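Local coordinates for 16L protein (Yaba-like disease virus, PDB 6TQP) that probably blocks apoptosis of the infected host cell as a poxviral Bcl-2-like protein that takes up a peptide in a groove on its helical fold, at residues N92-P96 / S97-A101; L100-I103 / S104-M108. All coordinates share one frame; numbering follows the deposited sequence.

Interaction 1: N92-P96 / S97-A101; sequences NDNRP and SVKLA
Val98, on the first turn of helix 96-113, lies against Asp93 and Arg95 of the loop that leads into it. Its CG1, anti to the backbone N (chi1 173°), comes within 3.3 Å of the carbonyl O of Asp93. The other branch, CG2, meets the acid itself, 3.5 Å from Asp93 OD2, and also touches the guanidinium of Arg95 at NH2. Asp93 and Arg95 form a side-on, two-point salt bridge: Arg95 NE donates to Asp93 OD1 at 2.7 Å and NH2 to OD2 at 2.8 Å. Both oxygens use their syn lone pairs, and the carboxylate sits tilted somewhat from the guanidinium plane. A bend at chi3 (-68°) folds the arginine chain back to this position. Further along, Lys99 runs out extended past the Arg95 carbonyl until its CE packs 3.7 Å from Asn94 OD1; its NZ bonds to Ile133 O and shares a water with Asn94 ND2. Arg95 is the N-cap residue, and its O accepts from Lys99 N at 3.1 Å, the next carbonyl, of Pro96, being taken by Leu100 N. Proline suits the first turn, having no N-H to satisfy. With NE and NH2 engaged by Asp93, NH1 of Arg95 forms a salt bridge with an acidic side chain of the bound peptide, while Ser97 and Val98 pack on apolar side chains of the peptide. Asp93 thus fixes the rotation of the guanidinium, and its negative charge would partly balance the arginine at the peptide-binding surface.

Interaction 2: L100-I103 / S104-M108; sequences LAII and SLISM
Ile106 overlaps Ile102 one helical turn earlier, its CD1 resting 4.0 Å from Ile102 CG2. The two branched side chains cross at a slant and share a rotamer, with CG1 beside the backbone N and CG2 anti to it, and CG2 of Ile102 meets the end of the CG1-CD1 arm of Ile106. The same torsion (chi1 -60° in Ile106) brings Ile106 CG1 to 3.2 Å from Ile102 O, beyond its oxygen end; that oxygen also accepts from Ile106 N at 2.9 Å. Ser107 uses its side chain differently. Its OG folds back along the helix and donates to Ile103 O at 3.2 Å, in addition to the backbone bond from Ser107 N at 3.0 Å. Ile103 O thus accepts twice, from opposite faces of its plane, and the side-chain bond gives the buried hydroxyl an acceptor in its own helix. Ser104 instead sends its OG to the carbonyl of Cys51 in helix 38-68, while its N continues the regular i to i+4 pattern by bonding to Leu100 O. Helix 96-113 is the buried central helix of this Bcl-2-like bundle, and its sides meet different neighbours. Ile102 and Ile106 pack on Ile129 of helix 120-134, Ile103 and Ser107 on Tyr23 of helix 12-27, Ile102 and Leu105 on Ile86 of helix 76-92, and Met108 on Met55 and Leu62 of helix 38-68.

Followed from the N terminus, the chain leaves helix 76-92, turns through the short loop at Asp93 to Arg95 and enters helix 96-113. Interaction 1 closes this turn, joining the loop to the first helical turn at the peptide-binding surface. Interaction 2 takes over at Leu100 and Ala101, which both contacts use, and continues along the same helix deeper into the bundle, with its centre about 10 Å from that of interaction 1. Near the helix start, Pro96 packs on helix 137-148 and Leu100 on helices 137-148 and 38-68. Helix 38-68 stays in contact further on through Ser104 and Met108, where helices 12-27, 76-92 and 120-134 join in, linking the peptide site to the core.

Interaction 1: N92-P96 / S97-A101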
ATOM      1  N   ASN A  92       4.287   4.132 -12.938  1.00 32.16           N
ATOM      2  CA  ASN A  92       4.723   5.480 -13.297  1.00 38.27           C
ATOM      3  C   ASN A  92       5.738   6.048 -12.321  1.00 37.00           C
ATOM      4  O   ASN A  92       6.556   6.891 -12.709  1.00 45.41           O
ATOM      5  CB  ASN A  92       3.532   6.430 -13.369  1.00 38.51           C
ATOM      6  CG  ASN A  92       2.714   6.242 -14.624  1.00 51.54           C
ATOM      7  OD1 ASN A  92       3.162   5.610 -15.582  1.00 49.92           O
ATOM      8  ND2 ASN A  92       1.510   6.802 -14.636  1.00 57.06           N
ATOM      9  N   ASP A  93       5.687   5.632 -11.052  1.00 34.70           N
ATOM     10  CA  ASP A  93       6.566   6.210 -10.033  1.00 27.34           C
ATOM     11  C   ASP A  93       6.900   5.106  -9.022  1.00 34.09           C
ATOM     12  O   ASP A  93       6.262   4.990  -7.975  1.00 29.55           O
ATOM     13  CB  ASP A  93       5.908   7.409  -9.369  1.00 29.58           C
ATOM     14  CG  ASP A  93       6.860   8.198  -8.517  1.00 35.07           C
ATOM     15  OD1 ASP A  93       8.035   7.787  -8.408  1.00 34.46           O
ATOM     16  OD2 ASP A  93       6.432   9.220  -7.944  1.00 31.36           O
ATOM     17  N   ASN A  94       7.944   4.335  -9.328  1.00 36.04           N
ATOM     18  CA  ASN A  94       8.216   3.058  -8.683  1.00 36.15           C
ATOM     19  C   ASN A  94       9.006   3.167  -7.372  1.00 39.76           C
ATOM     20  O   ASN A  94       9.588   2.172  -6.937  1.00 48.80           O
ATOM     21  CB  ASN A  94       8.982   2.161  -9.655  1.00 49.05           C
ATOM     22  CG  ASN A  94       8.987   0.730  -9.232  1.00 66.04           C
ATOM     23  OD1 ASN A  94       7.961   0.198  -8.815  1.00 59.30           O
ATOM     24  ND2 ASN A  94      10.150   0.093  -9.313  1.00 87.15           N
ATOM     25  N   ARG A  95       9.038   4.317  -6.724  1.00 35.23           N
ATOM     26  CA  ARG A  95       9.953   4.480  -5.596  1.00 28.94           C
ATOM     27  C   ARG A  95       9.444   3.770  -4.335  1.00 31.27           C
ATOM     28  O   ARG A  95       8.248   3.501  -4.199  1.00 28.70           O
ATOM     29  CB  ARG A  95      10.165   5.960  -5.319  1.00 29.73           C
ATOM     30  CG  ARG A  95      10.878   6.665  -6.494  1.00 29.15           C
ATOM     31  CD  ARG A  95      10.928   8.138  -6.299  1.00 35.20           C
ATOM     32  NE  ARG A  95       9.601   8.733  -6.379  1.00 30.35           N
ATOM     33  CZ  ARG A  95       9.293   9.916  -5.859  1.00 27.10           C
ATOM     34  NH1 ARG A  95      10.219  10.619  -5.226  1.00 31.06           N
ATOM     35  NH2 ARG A  95       8.061  10.388  -5.955  1.00 32.93           N
ATOM     36  N   PRO A  96      10.348   3.430  -3.403  1.00 29.01           N
ATOM     37  CA  PRO A  96       9.892   2.826  -2.133  1.00 29.13           C
ATOM     38  C   PRO A  96       8.906   3.691  -1.373  1.00 25.11           C
ATOM     39  O   PRO A  96       7.914   3.176  -0.839  1.00 28.11           O
ATOM     40  CB  PRO A  96      11.199   2.635  -1.354  1.00 27.56           C
ATOM     41  CG  PRO A  96      12.228   2.467  -2.384  1.00 33.78           C
ATOM     42  CD  PRO A  96      11.818   3.372  -3.530  1.00 31.71           C
ATOM     43  N   SER A  97       9.153   5.002  -1.301  1.00 26.21           N
ATOM     44  CA  SER A  97       8.242   5.893  -0.590  1.00 25.26           C
ATOM     45  C   SER A  97       6.854   5.883  -1.218  1.00 32.56           C
ATOM     46  O   SER A  97       5.842   5.968  -0.511  1.00 27.75           O
ATOM     47  CB  SER A  97       8.821   7.310  -0.571  1.00 30.38           C
ATOM     48  OG  SER A  97       9.272   7.672  -1.873  1.00 41.20           O
ATOM     49  N   VAL A  98       6.780   5.804  -2.548  1.00 29.37           N
ATOM     50  CA  VAL A  98       5.480   5.690  -3.200  1.00 22.90           C
ATOM     51  C   VAL A  98       4.783   4.404  -2.772  1.00 27.87           C
ATOM     52  O   VAL A  98       3.570   4.386  -2.532  1.00 27.88           O
ATOM     53  CB  VAL A  98       5.634   5.759  -4.732  1.00 28.57           C
ATOM     54  CG1 VAL A  98       4.308   5.479  -5.417  1.00 28.69           C
ATOM     55  CG2 VAL A  98       6.156   7.119  -5.136  1.00 26.05           C
ATOM     56  N   LYS A  99       5.530   3.305  -2.699  1.00 25.63           N
ATOM     57  CA  LYS A  99       4.925   2.039  -2.305  1.00 29.46           C
ATOM     58  C   LYS A  99       4.325   2.138  -0.914  1.00 26.02           C
ATOM     59  O   LYS A  99       3.229   1.628  -0.665  1.00 30.34           O
ATOM     60  CB  LYS A  99       5.960   0.923  -2.371  1.00 31.32           C
ATOM     61  CG  LYS A  99       6.330   0.541  -3.797  1.00 29.72           C
ATOM     62  CD  LYS A  99       7.449  -0.484  -3.856  1.00 26.88           C
ATOM     63  CE  LYS A  99       7.734  -0.928  -5.304  1.00 24.94           C
ATOM     64  NZ  LYS A  99       8.705  -2.076  -5.378  1.00 34.07           N
ATOM     65  N   LEU A 100       5.018   2.810   0.003  1.00 26.43           N
ATOM     66  CA  LEU A 100       4.468   2.985   1.343  1.00 27.80           C
ATOM     67  C   LEU A 100       3.178   3.785   1.291  1.00 34.89           C
ATOM     68  O   LEU A 100       2.181   3.411   1.916  1.00 31.06           O
ATOM     69  CB  LEU A 100       5.492   3.664   2.241  1.00 25.55           C
ATOM     70  CG  LEU A 100       6.714   2.804   2.575  1.00 30.70           C
ATOM     71  CD1 LEU A 100       7.686   3.612   3.362  1.00 30.30           C
ATOM     72  CD2 LEU A 100       6.315   1.549   3.373  1.00 28.63           C
ATOM     73  N   ALA A 101       3.165   4.870   0.512  1.00 30.32           N
ATOM     74  CA  ALA A 101       1.944   5.654   0.381  1.00 26.16           C
ATOM     75  C   ALA A 101       0.807   4.806  -0.168  1.00 23.97           C
ATOM     76  O   ALA A 101      -0.343   4.943   0.268  1.00 29.36           O
ATOM     77  CB  ALA A 101       2.179   6.866  -0.514  1.00 32.41           C
TER
HETATM   78  O   HOH W   1       9.174  -2.155  -8.181  1.00 44.14           O

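Interaction 2: L100-I103 / S104-M108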
ATOM      1  N   LEU A 100       5.018   2.810   0.003  1.00 26.43           N
ATOM      2  CA  LEU A 100       4.468   2.985   1.343  1.00 27.80           C
ATOM      3  C   LEU A 100       3.178   3.785   1.291  1.00 34.89           C
ATOM      4  O   LEU A 100       2.181   3.411   1.916  1.00 31.06           O
ATOM      5  CB  LEU A 100       5.492   3.664   2.241  1.00 25.55           C
ATOM      6  CG  LEU A 100       6.714   2.804   2.575  1.00 30.70           C
ATOM      7  CD1 LEU A 100       7.686   3.612   3.362  1.00 30.30           C
ATOM      8  CD2 LEU A 100       6.315   1.549   3.373  1.00 28.63           C
ATOM      9  N   ALA A 101       3.165   4.870   0.512  1.00 30.32           N
ATOM     10  CA  ALA A 101       1.944   5.654   0.381  1.00 26.16           C
ATOM     11  C   ALA A 101       0.807   4.806  -0.168  1.00 23.97           C
ATOM     12  O   ALA A 101      -0.343   4.943   0.268  1.00 29.36           O
ATOM     13  CB  ALA A 101       2.179   6.866  -0.514  1.00 32.41           C
ATOM     14  N   ILE A 102       1.101   3.916  -1.120  1.00 25.89           N
ATOM     15  CA  ILE A 102       0.038   3.093  -1.694  1.00 27.10           C
ATOM     16  C   ILE A 102      -0.496   2.100  -0.656  1.00 31.16           C
ATOM     17  O   ILE A 102      -1.697   1.800  -0.625  1.00 28.03           O
ATOM     18  CB  ILE A 102       0.529   2.394  -2.973  1.00 27.63           C
ATOM     19  CG1 ILE A 102       0.666   3.439  -4.086  1.00 28.68           C
ATOM     20  CG2 ILE A 102      -0.437   1.296  -3.392  1.00 27.57           C
ATOM     21  CD1 ILE A 102       1.349   2.925  -5.341  1.00 29.03           C
ATOM     22  N   ILE A 103       0.368   1.564   0.203  1.00 28.59           N
ATOM     23  CA  ILE A 103      -0.140   0.683   1.259  1.00 23.99           C
ATOM     24  C   ILE A 103      -1.118   1.445   2.137  1.00 24.42           C
ATOM     25  O   ILE A 103      -2.187   0.938   2.491  1.00 29.39           O
ATOM     26  CB  ILE A 103       1.015   0.087   2.083  1.00 25.90           C
ATOM     27  CG1 ILE A 103       1.877  -0.797   1.183  1.00 24.43           C
ATOM     28  CG2 ILE A 103       0.474  -0.712   3.290  1.00 28.18           C
ATOM     29  CD1 ILE A 103       3.188  -1.233   1.819  1.00 29.87           C
ATOM     30  N   SER A 104      -0.784   2.690   2.478  1.00 24.37           N
ATOM     31  CA  SER A 104      -1.716   3.501   3.254  1.00 28.03           C
ATOM     32  C   SER A 104      -3.006   3.745   2.483  1.00 28.88           C
ATOM     33  O   SER A 104      -4.096   3.765   3.066  1.00 26.90           O
ATOM     34  CB  SER A 104      -1.075   4.834   3.637  1.00 31.44           C
ATOM     35  OG  SER A 104       0.076   4.638   4.432  1.00 34.76           O
ATOM     36  N   LEU A 105      -2.902   3.968   1.173  1.00 27.68           N
ATOM     37  CA  LEU A 105      -4.092   4.183   0.358  1.00 28.20           C
ATOM     38  C   LEU A 105      -5.013   2.967   0.406  1.00 29.30           C
ATOM     39  O   LEU A 105      -6.231   3.096   0.593  1.00 30.25           O
ATOM     40  CB  LEU A 105      -3.674   4.493  -1.086  1.00 28.99           C
ATOM     41  CG  LEU A 105      -4.831   4.611  -2.076  1.00 30.21           C
ATOM     42  CD1 LEU A 105      -5.726   5.797  -1.749  1.00 32.07           C
ATOM     43  CD2 LEU A 105      -4.271   4.697  -3.474  1.00 26.79           C
ATOM     44  N   ILE A 106      -4.448   1.769   0.243  1.00 25.08           N
ATOM     45  CA  ILE A 106      -5.251   0.543   0.308  1.00 25.59           C
ATOM     46  C   ILE A 106      -5.922   0.427   1.664  1.00 28.61           C
ATOM     47  O   ILE A 106      -7.097   0.049   1.760  1.00 26.95           O
ATOM     48  CB  ILE A 106      -4.375  -0.694   0.020  1.00 29.31           C
ATOM     49  CG1 ILE A 106      -3.741  -0.611  -1.365  1.00 37.31           C
ATOM     50  CG2 ILE A 106      -5.186  -2.001   0.097  1.00 30.65           C
ATOM     51  CD1 ILE A 106      -2.560  -1.490  -1.492  1.00 67.50           C
ATOM     52  N   SER A 107      -5.197   0.758   2.736  1.00 34.40           N
ATOM     53  CA  SER A 107      -5.808   0.708   4.068  1.00 32.56           C
ATOM     54  C   SER A 107      -7.056   1.572   4.125  1.00 38.51           C
ATOM     55  O   SER A 107      -8.101   1.150   4.641  1.00 35.49           O
ATOM     56  CB  SER A 107      -4.809   1.164   5.131  1.00 37.40           C
ATOM     57  OG  SER A 107      -3.730   0.259   5.208  1.00 45.82           O
ATOM     58  N   MET A 108      -6.968   2.794   3.598  1.00 34.45           N
ATOM     59  CA  MET A 108      -8.140   3.659   3.590  1.00 36.15           C
ATOM     60  C   MET A 108      -9.249   3.089   2.715  1.00 36.25           C
ATOM     61  O   MET A 108     -10.421   3.132   3.097  1.00 39.10           O
ATOM     62  CB  MET A 108      -7.776   5.055   3.109  1.00 35.23           C
ATOM     63  CG  MET A 108      -8.989   5.974   3.070  1.00 40.81           C
ATOM     64  SD  MET A 108      -8.543   7.625   2.536  1.00 37.95           S
ATOM     65  CE  MET A 108      -7.734   8.132   4.053  1.00 32.54           C
TER